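Local coordinates for protein ACDH-11, isoform b (Caenorhabditis elegans, PDB 4Y9J) that belongs to the acyl-CoA dehydrogenase family of flavoproteins and binds flavin-adenine dinucleotide within an assembly of four protein chains, at residues A226-V231 against Q282-E287; E517-S522 against E578-D583. One frame throughout, in Å; residues are numbered along the deposited sequence.

Overall arrangement
Two contacts formed in series illustrate how a long chain can be fastened locally, one domain at a time. From the N terminus, a largely helical region comes first, followed by the strands of the middle domain. There interaction 1 closes a loop of 50 residues, rich in strand, by joining the turn after strand 214-225 to the start of strand 285-298. The chain then runs through long helices before interaction 2 closes a mainly helical loop of 55 residues, setting the 517-522 connection beside helix 577-587. The contacts neither nest nor cross. Their nearest atoms lie about 29 Å apart, and they belong to different domains, the middle domain and the last helical one.

Interaction 1 (A226-V231 against Q282-E287); sequences AVDADV and QLPTAE
Pro284, Val227 and Ala226 bury the most surface here, and they show how a beta ladder can be finished by one further backbone bond. Ala226 N donates to Pro284 O at 2.8 Å. The oxygen is approached almost end-on, with a C=O...N angle of 163°, although the N-H itself is bent, at 133°. Because Ala286 pairs with Ser224 through backbone bonds, this link continues the same antiparallel register just past the end of strand 214-225. Ala226 then takes a left-handed backbone conformation and opens a type I turn to Ala229.

Val227 sets both its methyls against the small Ala286 side chain: CG1 lies 3.9 Å from Ala286 CB, and CG2 lies 4.0 Å from that same carbon. With CG1 anti to the carbonyl carbon (chi1 -77°), Val227 CG2 is left between the backbone N and the carbonyl carbon, 4.2 Å from Pro284 CB, so this one methyl meets both residues. On the next part of the proline ring, Asp228 crosses at about a right angle and brings OD1 to 3.6 Å from Pro284 CG. Its other oxygen, OD2, is held by Lys102 and Trp98, both on helix 96-107. Leu283 reaches back with CD1 to 4.1 Å from Ala226 CB, where Pro145 and Met148 of helix 143-158 also pack on the alanine.

In the middle domain's beta structure, the contact lies beside the cofactor: Thr285 touches flavin-adenine dinucleotide, and its hydroxyl bonds to Ser225. Chemically, a single polar link enclosed by methyls and a proline ring suggests that the backbone bond sets the register while apolar packing fills in around it, with Asp228, the one charged residue that touches, paired to Lys102 of helix 96-107.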
loop_
_atom_site.group_PDB
_atom_site.type_symbol
_atom_site.label_atom_id
_atom_site.label_comp_id
_atom_site.label_asym_id
_atom_site.label_seq_id
_atom_site.Cartn_x
_atom_site.Cartn_y
_atom_site.Cartn_z
ATOM N N ALA B 226 16.512 13.435 -7.888
ATOM C CA ALA B 226 16.670 12.925 -9.259
ATOM C C ALA B 226 17.847 12.004 -9.336
ATOM O O ALA B 226 18.745 12.154 -10.186
ATOM C CB ALA B 226 16.796 14.069 -10.260
ATOM N N VAL B 227 17.872 11.000 -8.441
ATOM C CA VAL B 227 18.912 9.958 -8.504
ATOM C C VAL B 227 18.816 8.992 -9.712
ATOM O O VAL B 227 19.669 8.154 -9.884
ATOM C CB VAL B 227 18.999 9.132 -7.171
ATOM C CG1 VAL B 227 19.714 9.894 -6.105
ATOM C CG2 VAL B 227 17.675 8.699 -6.685
ATOM N N ASP B 228 17.790 9.151 -10.532
ATOM C CA ASP B 228 17.729 8.575 -11.849
ATOM C C ASP B 228 18.627 9.385 -12.898
ATOM O O ASP B 228 18.672 8.980 -14.079
ATOM C CB ASP B 228 16.313 8.598 -12.361
ATOM C CG ASP B 228 15.762 9.994 -12.422
ATOM O OD1 ASP B 228 15.715 10.718 -11.385
ATOM O OD2 ASP B 228 15.339 10.418 -13.506
ATOM N N ALA B 229 19.266 10.469 -12.468
ATOM C CA ALA B 229 20.093 11.290 -13.380
ATOM C C ALA B 229 21.382 10.556 -13.802
ATOM O O ALA B 229 21.719 9.497 -13.242
ATOM C CB ALA B 229 20.480 12.548 -12.699
ATOM N N ASP B 230 22.085 11.100 -14.791
ATOM C CA ASP B 230 23.271 10.453 -15.309
ATOM C C ASP B 230 24.554 10.900 -14.652
ATOM O O ASP B 230 25.508 10.117 -14.559
ATOM C CB ASP B 230 23.310 10.664 -16.820
ATOM C CG ASP B 230 21.997 10.273 -17.451
ATOM O OD1 ASP B 230 21.857 9.059 -17.649
ATOM O OD2 ASP B 230 21.081 11.164 -17.633
ATOM N N VAL B 231 24.610 12.169 -14.255
ATOM C CA VAL B 231 25.776 12.762 -13.600
ATOM C C VAL B 231 25.312 13.632 -12.445
ATOM O O VAL B 231 24.133 13.952 -12.302
ATOM C CB VAL B 231 26.630 13.628 -14.556
ATOM C CG1 VAL B 231 27.253 12.793 -15.649
ATOM C CG2 VAL B 231 25.811 14.779 -15.113
ATOM N N GLN B 282 6.560 12.849 -6.788
ATOM C CA GLN B 282 6.901 12.340 -8.093
ATOM C C GLN B 282 8.392 12.099 -8.240
ATOM O O GLN B 282 8.816 11.188 -8.980
ATOM C CB GLN B 282 6.467 13.301 -9.236
ATOM C CG GLN B 282 5.082 13.948 -9.120
ATOM C CD GLN B 282 5.089 15.246 -8.303
ATOM O OE1 GLN B 282 5.928 15.483 -7.443
ATOM N NE2 GLN B 282 4.151 16.059 -8.585
ATOM N N LEU B 283 9.163 12.960 -7.590
ATOM C CA LEU B 283 10.619 13.045 -7.735
ATOM C C LEU B 283 11.353 12.054 -6.817
ATOM O O LEU B 283 11.116 12.057 -5.611
ATOM C CB LEU B 283 11.002 14.496 -7.395
ATOM C CG LEU B 283 12.457 14.805 -7.223
ATOM C CD1 LEU B 283 13.123 14.852 -8.575
ATOM C CD2 LEU B 283 12.571 16.202 -6.612
ATOM N N PRO B 284 12.300 11.262 -7.341
ATOM C CA PRO B 284 12.972 10.407 -6.365
ATOM C C PRO B 284 14.066 11.171 -5.640
ATOM O O PRO B 284 14.978 11.674 -6.303
ATOM C CB PRO B 284 13.586 9.329 -7.214
ATOM C CG PRO B 284 13.554 9.856 -8.597
ATOM C CD PRO B 284 12.519 10.848 -8.720
ATOM N N THR B 285 13.933 11.350 -4.364
ATOM C CA THR B 285 14.967 12.033 -3.576
ATOM C C THR B 285 15.478 11.028 -2.581
ATOM O O THR B 285 14.730 10.482 -1.765
ATOM C CB THR B 285 14.407 13.309 -2.885
ATOM O OG1 THR B 285 13.876 14.238 -3.848
ATOM C CG2 THR B 285 15.437 13.960 -1.982
ATOM N N ALA B 286 16.784 10.778 -2.604
ATOM C CA ALA B 286 17.408 9.772 -1.757
ATOM C C ALA B 286 18.395 10.327 -0.796
ATOM O O ALA B 286 18.901 11.468 -0.939
ATOM C CB ALA B 286 18.128 8.749 -2.674
ATOM N N GLU B 287 18.745 9.522 0.184
ATOM C CA GLU B 287 19.975 9.698 0.927
ATOM C C GLU B 287 21.016 8.751 0.327
ATOM O O GLU B 287 20.728 7.560 0.121
ATOM C CB GLU B 287 19.801 9.351 2.397
ATOM C CG GLU B 287 18.705 10.181 3.064
ATOM C CD GLU B 287 18.318 9.745 4.464
ATOM O OE1 GLU B 287 19.092 8.982 5.127
ATOM O OE2 GLU B 287 17.208 10.214 4.866
#

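Interaction 2 (E517-S522 against E578-D583); sequences ETRIDS and ERVKAD
Arg519 and Val580 meet through aliphatic carbon, and following the arginine outward shows how one side chain can serve two purposes. Its CB points toward the helix, and CG comes to 4.5 Å from Val580 CG2, a loose approach. Rotation about CB-CG (chi2 -87°) turns CD off the extended path, and the chain folds back toward its own segment. There Arg519 NE donates to Asp521 OD1 at 3.1 Å and NH2 to Asp521 OD2 at 2.7 Å. This side-on salt bridge keeps the carboxylate at the guanidinium edge, nearly in its plane, while Pro352 of the second subunit packs on both residues.

Water carries the polar link between the segments. One molecule joins Ser522 OG to Asp583 OD2, donating to the carboxylate at 2.7 Å. Thr356 of the second subunit also bonds the serine hydroxyl, and Arg560 of that subunit forms a salt bridge with Asp583 OD1. A second water accepts from Glu578 N at 3.0 Å and reaches Glu517 O only weakly. At the exposed margin, Glu517 OE1 stands 4.4 Å from Glu578 OE2, a mildly unfavourable pairing that solvent probably screens.

Such a water-bridged seam, between an interhelical loop and a late helix, belongs to the last, ACDH-11-type helical domain, which follows the acyl-CoA dehydrogenase C-terminal domain, and it forms part of a subunit interface.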
loop_
_atom_site.group_PDB
_atom_site.type_symbol
_atom_site.label_atom_id
_atom_site.label_comp_id
_atom_site.label_asym_id
_atom_site.label_seq_id
_atom_site.Cartn_x
_atom_site.Cartn_y
_atom_site.Cartn_z
ATOM N N GLU B 517 25.888 48.953 17.434
ATOM C CA GLU B 517 24.469 48.853 17.825
ATOM C C GLU B 517 23.450 48.690 16.661
ATOM O O GLU B 517 22.261 49.015 16.820
ATOM C CB GLU B 517 24.060 50.080 18.653
ATOM C CG GLU B 517 24.979 50.463 19.839
ATOM C CD GLU B 517 25.358 49.276 20.721
ATOM O OE1 GLU B 517 24.449 48.568 21.218
ATOM O OE2 GLU B 517 26.573 49.042 20.906
ATOM N N THR B 518 23.907 48.202 15.515
ATOM C CA THR B 518 23.064 48.043 14.323
ATOM C C THR B 518 23.207 46.621 13.822
ATOM O O THR B 518 24.316 46.078 13.796
ATOM C CB THR B 518 23.515 49.050 13.264
ATOM O OG1 THR B 518 23.323 50.368 13.790
ATOM C CG2 THR B 518 22.778 48.922 11.981
ATOM N N ARG B 519 22.090 45.989 13.465
ATOM C CA ARG B 519 22.080 44.581 13.000
ATOM C C ARG B 519 21.255 44.527 11.718
ATOM O O ARG B 519 20.073 44.252 11.734
ATOM C CB ARG B 519 21.526 43.623 14.072
ATOM C CG ARG B 519 22.328 43.595 15.369
ATOM C CD ARG B 519 23.529 42.641 15.480
ATOM N NE ARG B 519 23.463 41.364 14.704
ATOM C CZ ARG B 519 23.982 40.169 15.102
ATOM N NH1 ARG B 519 24.555 40.049 16.316
ATOM N NH2 ARG B 519 23.920 39.058 14.309
ATOM N N ILE B 520 21.913 44.799 10.591
ATOM C CA ILE B 520 21.248 44.832 9.310
ATOM C C ILE B 520 20.755 43.444 8.955
ATOM O O ILE B 520 19.762 43.300 8.236
ATOM C CB ILE B 520 22.203 45.374 8.190
ATOM C CG1 ILE B 520 21.439 45.567 6.887
ATOM C CG2 ILE B 520 23.384 44.419 7.992
ATOM C CD1 ILE B 520 22.122 46.494 5.898
ATOM N N ASP B 521 21.469 42.418 9.419
ATOM C CA ASP B 521 21.060 41.054 9.222
ATOM C C ASP B 521 19.628 40.763 9.743
ATOM O O ASP B 521 18.921 39.967 9.149
ATOM C CB ASP B 521 22.064 40.059 9.845
ATOM C CG ASP B 521 22.401 40.358 11.306
ATOM O OD1 ASP B 521 22.816 41.497 11.645
ATOM O OD2 ASP B 521 22.383 39.404 12.113
ATOM N N SER B 522 19.245 41.423 10.841
ATOM C CA SER B 522 17.923 41.278 11.463
ATOM C C SER B 522 16.807 41.613 10.503
ATOM O O SER B 522 15.734 40.957 10.491
ATOM C CB SER B 522 17.798 42.163 12.727
ATOM O OG SER B 522 16.707 41.610 13.436
ATOM N N GLU B 578 19.110 46.633 20.205
ATOM C CA GLU B 578 18.210 46.480 21.376
ATOM C C GLU B 578 16.926 45.763 20.974
ATOM O O GLU B 578 16.334 45.069 21.769
ATOM C CB GLU B 578 17.864 47.832 22.043
ATOM C CG GLU B 578 19.089 48.663 22.315
ATOM C CD GLU B 578 20.003 48.117 23.413
ATOM O OE1 GLU B 578 19.812 46.961 23.889
ATOM O OE2 GLU B 578 20.924 48.889 23.790
ATOM N N ARG B 579 16.504 45.912 19.728
ATOM C CA ARG B 579 15.329 45.202 19.323
ATOM C C ARG B 579 15.540 43.666 19.370
ATOM O O ARG B 579 14.591 42.909 19.600
ATOM C CB ARG B 579 14.911 45.662 17.961
ATOM C CG ARG B 579 13.611 45.023 17.562
ATOM C CD ARG B 579 13.215 45.521 16.221
ATOM N NE ARG B 579 12.006 44.943 15.665
ATOM C CZ ARG B 579 10.761 45.411 15.799
ATOM N NH1 ARG B 579 10.472 46.458 16.542
ATOM N NH2 ARG B 579 9.815 44.806 15.098
ATOM N N VAL B 580 16.754 43.184 19.072
ATOM C CA VAL B 580 17.020 41.712 19.139
ATOM C C VAL B 580 16.689 41.170 20.533
ATOM O O VAL B 580 16.081 40.103 20.675
ATOM C CB VAL B 580 18.492 41.344 18.795
ATOM C CG1 VAL B 580 18.730 39.802 18.848
ATOM C CG2 VAL B 580 18.772 41.855 17.416
ATOM N N LYS B 581 17.063 41.905 21.564
ATOM C CA LYS B 581 16.801 41.467 22.922
ATOM C C LYS B 581 15.292 41.301 23.184
ATOM O O LYS B 581 14.837 40.319 23.827
ATOM C CB LYS B 581 17.420 42.444 23.892
ATOM C CG LYS B 581 17.036 42.183 25.353
ATOM C CD LYS B 581 17.818 43.035 26.363
ATOM C CE LYS B 581 17.301 42.847 27.802
ATOM N NZ LYS B 581 15.804 42.905 27.950
ATOM N N ALA B 582 14.524 42.223 22.623
ATOM C CA ALA B 582 13.068 42.203 22.706
ATOM C C ALA B 582 12.517 41.078 21.898
ATOM O O ALA B 582 11.587 40.477 22.325
ATOM C CB ALA B 582 12.460 43.537 22.258
ATOM N N ASP B 583 13.045 40.842 20.709
ATOM C CA ASP B 583 12.628 39.690 19.883
ATOM C C ASP B 583 12.819 38.417 20.687
ATOM O O ASP B 583 11.951 37.574 20.688
ATOM C CB ASP B 583 13.356 39.554 18.532
ATOM C CG ASP B 583 13.172 40.767 17.598
ATOM O OD1 ASP B 583 12.188 41.511 17.704
ATOM O OD2 ASP B 583 14.100 41.038 16.757
HETATM O O HOH W 1 20.306 49.375 19.651
HETATM O O HOH W 2 15.596 42.797 15.363
#